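Local coordinates for protein nicotinate phosphoribosyltransferase (Saccharomyces cerevisiae, PDB 1VLP) that catalyses the ATP-dependent synthesis of nicotinate ribonucleotide from nicotinic acid and phosphoribosyl diphosphate, the first step from nicotinic acid to NAD, at residues D25-T37 with I89-S101. Residues are numbered along the deposited sequence; the frame is centred on the assembly and turned at random.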
loop_
_atom_site.group_PDB
_atom_site.type_symbol
_atom_site.label_atom_id
_atom_site.label_comp_id
_atom_site.label_asym_id
_atom_site.label_seq_id
_atom_site.Cartn_x
_atom_site.Cartn_y
_atom_site.Cartn_z
ATOM N N ASP A 25 -3.718 4.372 -3.739
ATOM C CA ASP A 25 -3.098 4.733 -2.462
ATOM C C ASP A 25 -2.148 5.941 -2.631
ATOM O O ASP A 25 -1.384 5.968 -3.612
ATOM C CB ASP A 25 -2.322 3.546 -1.874
ATOM C CG ASP A 25 -3.237 2.327 -1.528
ATOM O OD1 ASP A 25 -4.176 2.481 -0.739
ATOM O OD2 ASP A 25 -3.024 1.245 -2.086
HETATM N N MSE A 26 -2.182 6.909 -1.707
HETATM C CA MSE A 26 -1.311 8.089 -1.815
HETATM C C MSE A 26 0.136 7.739 -1.995
HETATM O O MSE A 26 0.835 8.448 -2.751
HETATM C CB MSE A 26 -1.428 9.011 -0.617
HETATM C CG MSE A 26 -0.353 10.123 -0.598
HETATM SE SE MSE A 26 -0.903 11.384 0.758
HETATM C CE MSE A 26 0.967 12.237 1.070
ATOM N N TYR A 27 0.600 6.643 -1.373
ATOM C CA TYR A 27 2.019 6.270 -1.531
ATOM C C TYR A 27 2.388 6.023 -2.988
ATOM O O TYR A 27 3.544 6.251 -3.373
ATOM C CB TYR A 27 2.449 5.100 -0.643
ATOM C CG TYR A 27 2.111 3.717 -1.181
ATOM C CD1 TYR A 27 2.965 3.067 -2.077
ATOM C CD2 TYR A 27 0.953 3.082 -0.818
ATOM C CE1 TYR A 27 2.658 1.792 -2.573
ATOM C CE2 TYR A 27 0.634 1.792 -1.319
ATOM C CZ TYR A 27 1.484 1.169 -2.186
ATOM O OH TYR A 27 1.138 -0.083 -2.642
ATOM N N LYS A 28 1.417 5.642 -3.828
ATOM C CA LYS A 28 1.746 5.470 -5.252
ATOM C C LYS A 28 2.118 6.767 -5.957
ATOM O O LYS A 28 3.043 6.804 -6.761
ATOM C CB LYS A 28 0.644 4.688 -6.000
ATOM C CG LYS A 28 0.471 3.260 -5.505
ATOM C CD LYS A 28 1.245 2.162 -6.287
ATOM C CE LYS A 28 2.755 2.140 -6.203
ATOM N NZ LYS A 28 3.246 0.879 -6.881
ATOM N N ILE A 29 1.430 7.858 -5.634
ATOM C CA ILE A 29 1.739 9.149 -6.179
ATOM C C ILE A 29 3.034 9.722 -5.664
ATOM O O ILE A 29 3.797 10.301 -6.418
ATOM C CB ILE A 29 0.511 10.107 -5.973
ATOM C CG1 ILE A 29 -0.706 9.569 -6.757
ATOM C CG2 ILE A 29 0.797 11.561 -6.379
ATOM C CD1 ILE A 29 -0.507 9.453 -8.284
ATOM N N THR A 30 3.302 9.584 -4.376
ATOM C CA THR A 30 4.603 10.074 -3.849
ATOM C C THR A 30 5.763 9.244 -4.432
ATOM O O THR A 30 6.764 9.841 -4.866
ATOM C CB THR A 30 4.636 10.136 -2.322
ATOM O OG1 THR A 30 4.271 8.875 -1.764
ATOM C CG2 THR A 30 3.675 11.208 -1.828
HETATM N N MSE A 31 5.635 7.921 -4.526
HETATM C CA MSE A 31 6.615 7.135 -5.244
HETATM C C MSE A 31 6.794 7.551 -6.684
HETATM O O MSE A 31 7.892 7.665 -7.165
HETATM C CB MSE A 31 6.180 5.657 -5.272
HETATM C CG MSE A 31 6.424 4.863 -4.029
HETATM SE SE MSE A 31 8.377 4.613 -3.838
HETATM C CE MSE A 31 8.738 3.636 -5.320
ATOM N N HIS A 32 5.674 7.806 -7.353
ATOM C CA HIS A 32 5.710 8.254 -8.747
ATOM C C HIS A 32 6.564 9.539 -8.871
ATOM O O HIS A 32 7.404 9.689 -9.741
ATOM C CB HIS A 32 4.275 8.499 -9.243
ATOM C CG HIS A 32 4.188 8.718 -10.722
ATOM N ND1 HIS A 32 3.144 9.421 -11.308
ATOM C CD2 HIS A 32 5.001 8.325 -11.742
ATOM C CE1 HIS A 32 3.319 9.424 -12.626
ATOM N NE2 HIS A 32 4.455 8.802 -12.911
ATOM N N ALA A 33 6.294 10.495 -7.982
ATOM C CA ALA A 33 7.083 11.745 -7.923
ATOM C C ALA A 33 8.537 11.463 -7.626
ATOM O O ALA A 33 9.416 12.021 -8.272
ATOM C CB ALA A 33 6.519 12.683 -6.912
ATOM N N ALA A 34 8.789 10.543 -6.695
ATOM C CA ALA A 34 10.186 10.231 -6.329
ATOM C C ALA A 34 10.934 9.566 -7.504
ATOM O O ALA A 34 12.093 9.875 -7.785
ATOM C CB ALA A 34 10.222 9.340 -5.064
ATOM N N VAL A 35 10.250 8.652 -8.213
ATOM C CA VAL A 35 10.852 7.893 -9.293
ATOM C C VAL A 35 11.074 8.791 -10.487
ATOM O O VAL A 35 12.125 8.720 -11.135
ATOM C CB VAL A 35 9.959 6.711 -9.633
ATOM C CG1 VAL A 35 10.322 6.087 -10.911
ATOM C CG2 VAL A 35 10.017 5.692 -8.460
ATOM N N PHE A 36 10.071 9.613 -10.776
ATOM C CA PHE A 36 10.161 10.593 -11.858
ATOM C C PHE A 36 11.346 11.536 -11.630
ATOM O O PHE A 36 12.068 11.832 -12.574
ATOM C CB PHE A 36 8.851 11.407 -11.984
ATOM C CG PHE A 36 8.992 12.639 -12.861
ATOM C CD1 PHE A 36 9.092 12.514 -14.224
ATOM C CD2 PHE A 36 9.098 13.917 -12.282
ATOM C CE1 PHE A 36 9.229 13.650 -15.041
ATOM C CE2 PHE A 36 9.248 15.056 -13.102
ATOM C CZ PHE A 36 9.314 14.902 -14.461
ATOM N N THR A 37 11.504 12.003 -10.397
ATOM C CA THR A 37 12.499 12.995 -10.028
ATOM C C THR A 37 13.939 12.427 -10.137
ATOM O O THR A 37 14.847 13.083 -10.671
ATOM C CB THR A 37 12.183 13.617 -8.630
ATOM O OG1 THR A 37 10.909 14.345 -8.667
ATOM C CG2 THR A 37 13.263 14.598 -8.186
ATOM N N ILE A 89 -0.891 17.719 -1.006
ATOM C CA ILE A 89 0.497 17.252 -1.048
ATOM C C ILE A 89 1.364 18.349 -1.641
ATOM O O ILE A 89 1.880 18.218 -2.751
ATOM C CB ILE A 89 0.661 15.910 -1.820
ATOM C CG1 ILE A 89 -0.572 14.990 -1.634
ATOM C CG2 ILE A 89 1.942 15.252 -1.371
ATOM C CD1 ILE A 89 -0.464 13.659 -2.456
ATOM N N PRO A 90 1.518 19.481 -0.918
ATOM C CA PRO A 90 2.146 20.655 -1.483
ATOM C C PRO A 90 3.630 20.502 -1.769
ATOM O O PRO A 90 4.163 21.254 -2.555
ATOM C CB PRO A 90 1.899 21.754 -0.410
ATOM C CG PRO A 90 1.718 21.019 0.817
ATOM C CD PRO A 90 1.065 19.739 0.460
ATOM N N TYR A 91 4.258 19.503 -1.156
ATOM C CA TYR A 91 5.664 19.206 -1.337
ATOM C C TYR A 91 5.962 18.349 -2.551
ATOM O O TYR A 91 7.111 18.063 -2.822
ATOM C CB TYR A 91 6.229 18.559 -0.056
ATOM C CG TYR A 91 5.458 17.364 0.459
ATOM C CD1 TYR A 91 5.742 16.073 -0.001
ATOM C CD2 TYR A 91 4.437 17.523 1.397
ATOM C CE1 TYR A 91 5.042 14.982 0.458
ATOM C CE2 TYR A 91 3.733 16.435 1.866
ATOM C CZ TYR A 91 4.033 15.176 1.384
ATOM O OH TYR A 91 3.326 14.094 1.853
ATOM N N LEU A 92 4.945 17.914 -3.312
ATOM C CA LEU A 92 5.237 17.316 -4.625
ATOM C C LEU A 92 6.018 18.324 -5.442
ATOM O O LEU A 92 5.642 19.499 -5.491
ATOM C CB LEU A 92 3.972 16.942 -5.395
ATOM C CG LEU A 92 3.129 15.834 -4.785
ATOM C CD1 LEU A 92 1.808 15.651 -5.576
ATOM C CD2 LEU A 92 3.891 14.531 -4.764
ATOM N N PRO A 93 7.124 17.895 -6.057
ATOM C CA PRO A 93 7.883 18.832 -6.866
ATOM C C PRO A 93 7.099 19.450 -8.026
ATOM O O PRO A 93 6.308 18.785 -8.704
ATOM C CB PRO A 93 9.076 18.017 -7.384
ATOM C CG PRO A 93 9.111 16.792 -6.560
ATOM C CD PRO A 93 7.765 16.566 -5.970
ATOM N N SER A 94 7.387 20.727 -8.269
ATOM C CA SER A 94 6.831 21.435 -9.402
ATOM C C SER A 94 6.912 20.705 -10.731
ATOM O O SER A 94 5.930 20.664 -11.504
ATOM C CB SER A 94 7.518 22.814 -9.517
ATOM O OG SER A 94 7.012 23.593 -8.462
ATOM N N ALA A 95 8.074 20.119 -10.989
ATOM C CA ALA A 95 8.328 19.461 -12.253
ATOM C C ALA A 95 7.499 18.190 -12.451
ATOM O O ALA A 95 7.163 17.847 -13.582
ATOM C CB ALA A 95 9.799 19.160 -12.392
ATOM N N TYR A 96 7.196 17.530 -11.345
ATOM C CA TYR A 96 6.341 16.336 -11.325
ATOM C C TYR A 96 4.916 16.731 -11.698
ATOM O O TYR A 96 4.331 16.155 -12.608
ATOM C CB TYR A 96 6.413 15.594 -9.989
ATOM C CG TYR A 96 5.339 14.507 -9.905
ATOM C CD1 TYR A 96 5.493 13.291 -10.574
ATOM C CD2 TYR A 96 4.167 14.722 -9.191
ATOM C CE1 TYR A 96 4.479 12.298 -10.535
ATOM C CE2 TYR A 96 3.169 13.750 -9.119
ATOM C CZ TYR A 96 3.327 12.536 -9.808
ATOM O OH TYR A 96 2.352 11.602 -9.739
ATOM N N ILE A 97 4.409 17.775 -11.050
ATOM C CA ILE A 97 3.056 18.304 -11.341
ATOM C C ILE A 97 2.912 18.710 -12.807
ATOM O O ILE A 97 1.872 18.416 -13.412
ATOM C CB ILE A 97 2.720 19.477 -10.387
ATOM C CG1 ILE A 97 2.636 18.980 -8.930
ATOM C CG2 ILE A 97 1.435 20.208 -10.805
ATOM C CD1 ILE A 97 1.466 18.000 -8.570
ATOM N N LYS A 98 3.918 19.407 -13.361
ATOM C CA LYS A 98 3.943 19.742 -14.786
ATOM C C LYS A 98 3.876 18.511 -15.695
ATOM O O LYS A 98 3.151 18.502 -16.721
ATOM C CB LYS A 98 5.189 20.568 -15.130
ATOM C CG LYS A 98 5.248 21.051 -16.566
ATOM C CD LYS A 98 6.244 22.208 -16.727
ATOM N N TYR A 99 4.632 17.484 -15.302
ATOM C CA TYR A 99 4.707 16.226 -16.024
ATOM C C TYR A 99 3.371 15.495 -16.055
ATOM O O TYR A 99 2.932 15.086 -17.134
ATOM C CB TYR A 99 5.864 15.373 -15.458
ATOM C CG TYR A 99 5.758 13.884 -15.536
ATOM C CD1 TYR A 99 6.039 13.190 -16.706
ATOM C CD2 TYR A 99 5.461 13.148 -14.385
ATOM C CE1 TYR A 99 5.961 11.804 -16.736
ATOM C CE2 TYR A 99 5.404 11.780 -14.404
ATOM C CZ TYR A 99 5.634 11.117 -15.578
ATOM O OH TYR A 99 5.588 9.742 -15.573
ATOM N N ILE A 100 2.702 15.375 -14.905
ATOM C CA ILE A 100 1.379 14.736 -14.909
ATOM C C ILE A 100 0.225 15.637 -15.426
ATOM O O ILE A 100 -0.858 15.111 -15.742
ATOM C CB ILE A 100 1.001 14.082 -13.567
ATOM C CG1 ILE A 100 0.980 15.106 -12.406
ATOM C CG2 ILE A 100 1.952 12.909 -13.273
ATOM C CD1 ILE A 100 0.200 14.645 -11.207
ATOM N N SER A 101 0.477 16.945 -15.493
ATOM C CA SER A 101 -0.491 17.950 -15.971
ATOM C C SER A 101 -0.491 18.011 -17.498
ATOM O O SER A 101 -1.455 18.489 -18.128
ATOM C CB SER A 101 -0.091 19.361 -15.484
ATOM O OG SER A 101 -0.313 19.465 -14.113
#
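In both H32 and Y96, CG lies opposite the backbone N about the CA-CB bond (chi1 -169° for H32), which carries each ring into the gap between the helices, where the two side chains meet at about a right angle. The Y96 ring turns an edge to one face of H32 in an offset edge-to-face pair, planes at 87°, while its OH, above the imidazole plane, lies 2.8 Å from H32 ND1, a hydrogen bond in which either group could be the donor. The other imidazole nitrogen is engaged as well: H32 NE2 is 3.0 Å from Y99 OH, which sits at the edge of the imidazole near its plane. Beyond it, Y99 and F36 slide past each other in an offset stack, nearly parallel, with centroids 4.2 Å apart; K138 of helix 137-140 touches both.

The axes of helices 26-37 and 94-101 cross at 103° and come within 9.7 Å, and A33 and Y96 mark the crossing, their CA atoms 5.8 Å apart. A33 CB sits 3.8 Å from the centroid of the Y96 ring, nearly over its centre, a CH-pi contact, and Y96 fits as a knob among I29, H32, A33 and F36. L92 CD2 also packs on A33 CB here, at 3.9 Å. At the start of helix 26-37, selenomethionine M26 extends its chain to meet I89 CD1 with SE at 4.0 Å.

This joins two helices of the N-terminal domain; Y27, next to M26 but not part of the contact, probably binds nicotinate. Chemically, one buried imidazole tied at both nitrogens to tyrosine hydroxyls implies polar atoms satisfied inside an aromatic cluster, by two bonds that would restrict the ring's rotation.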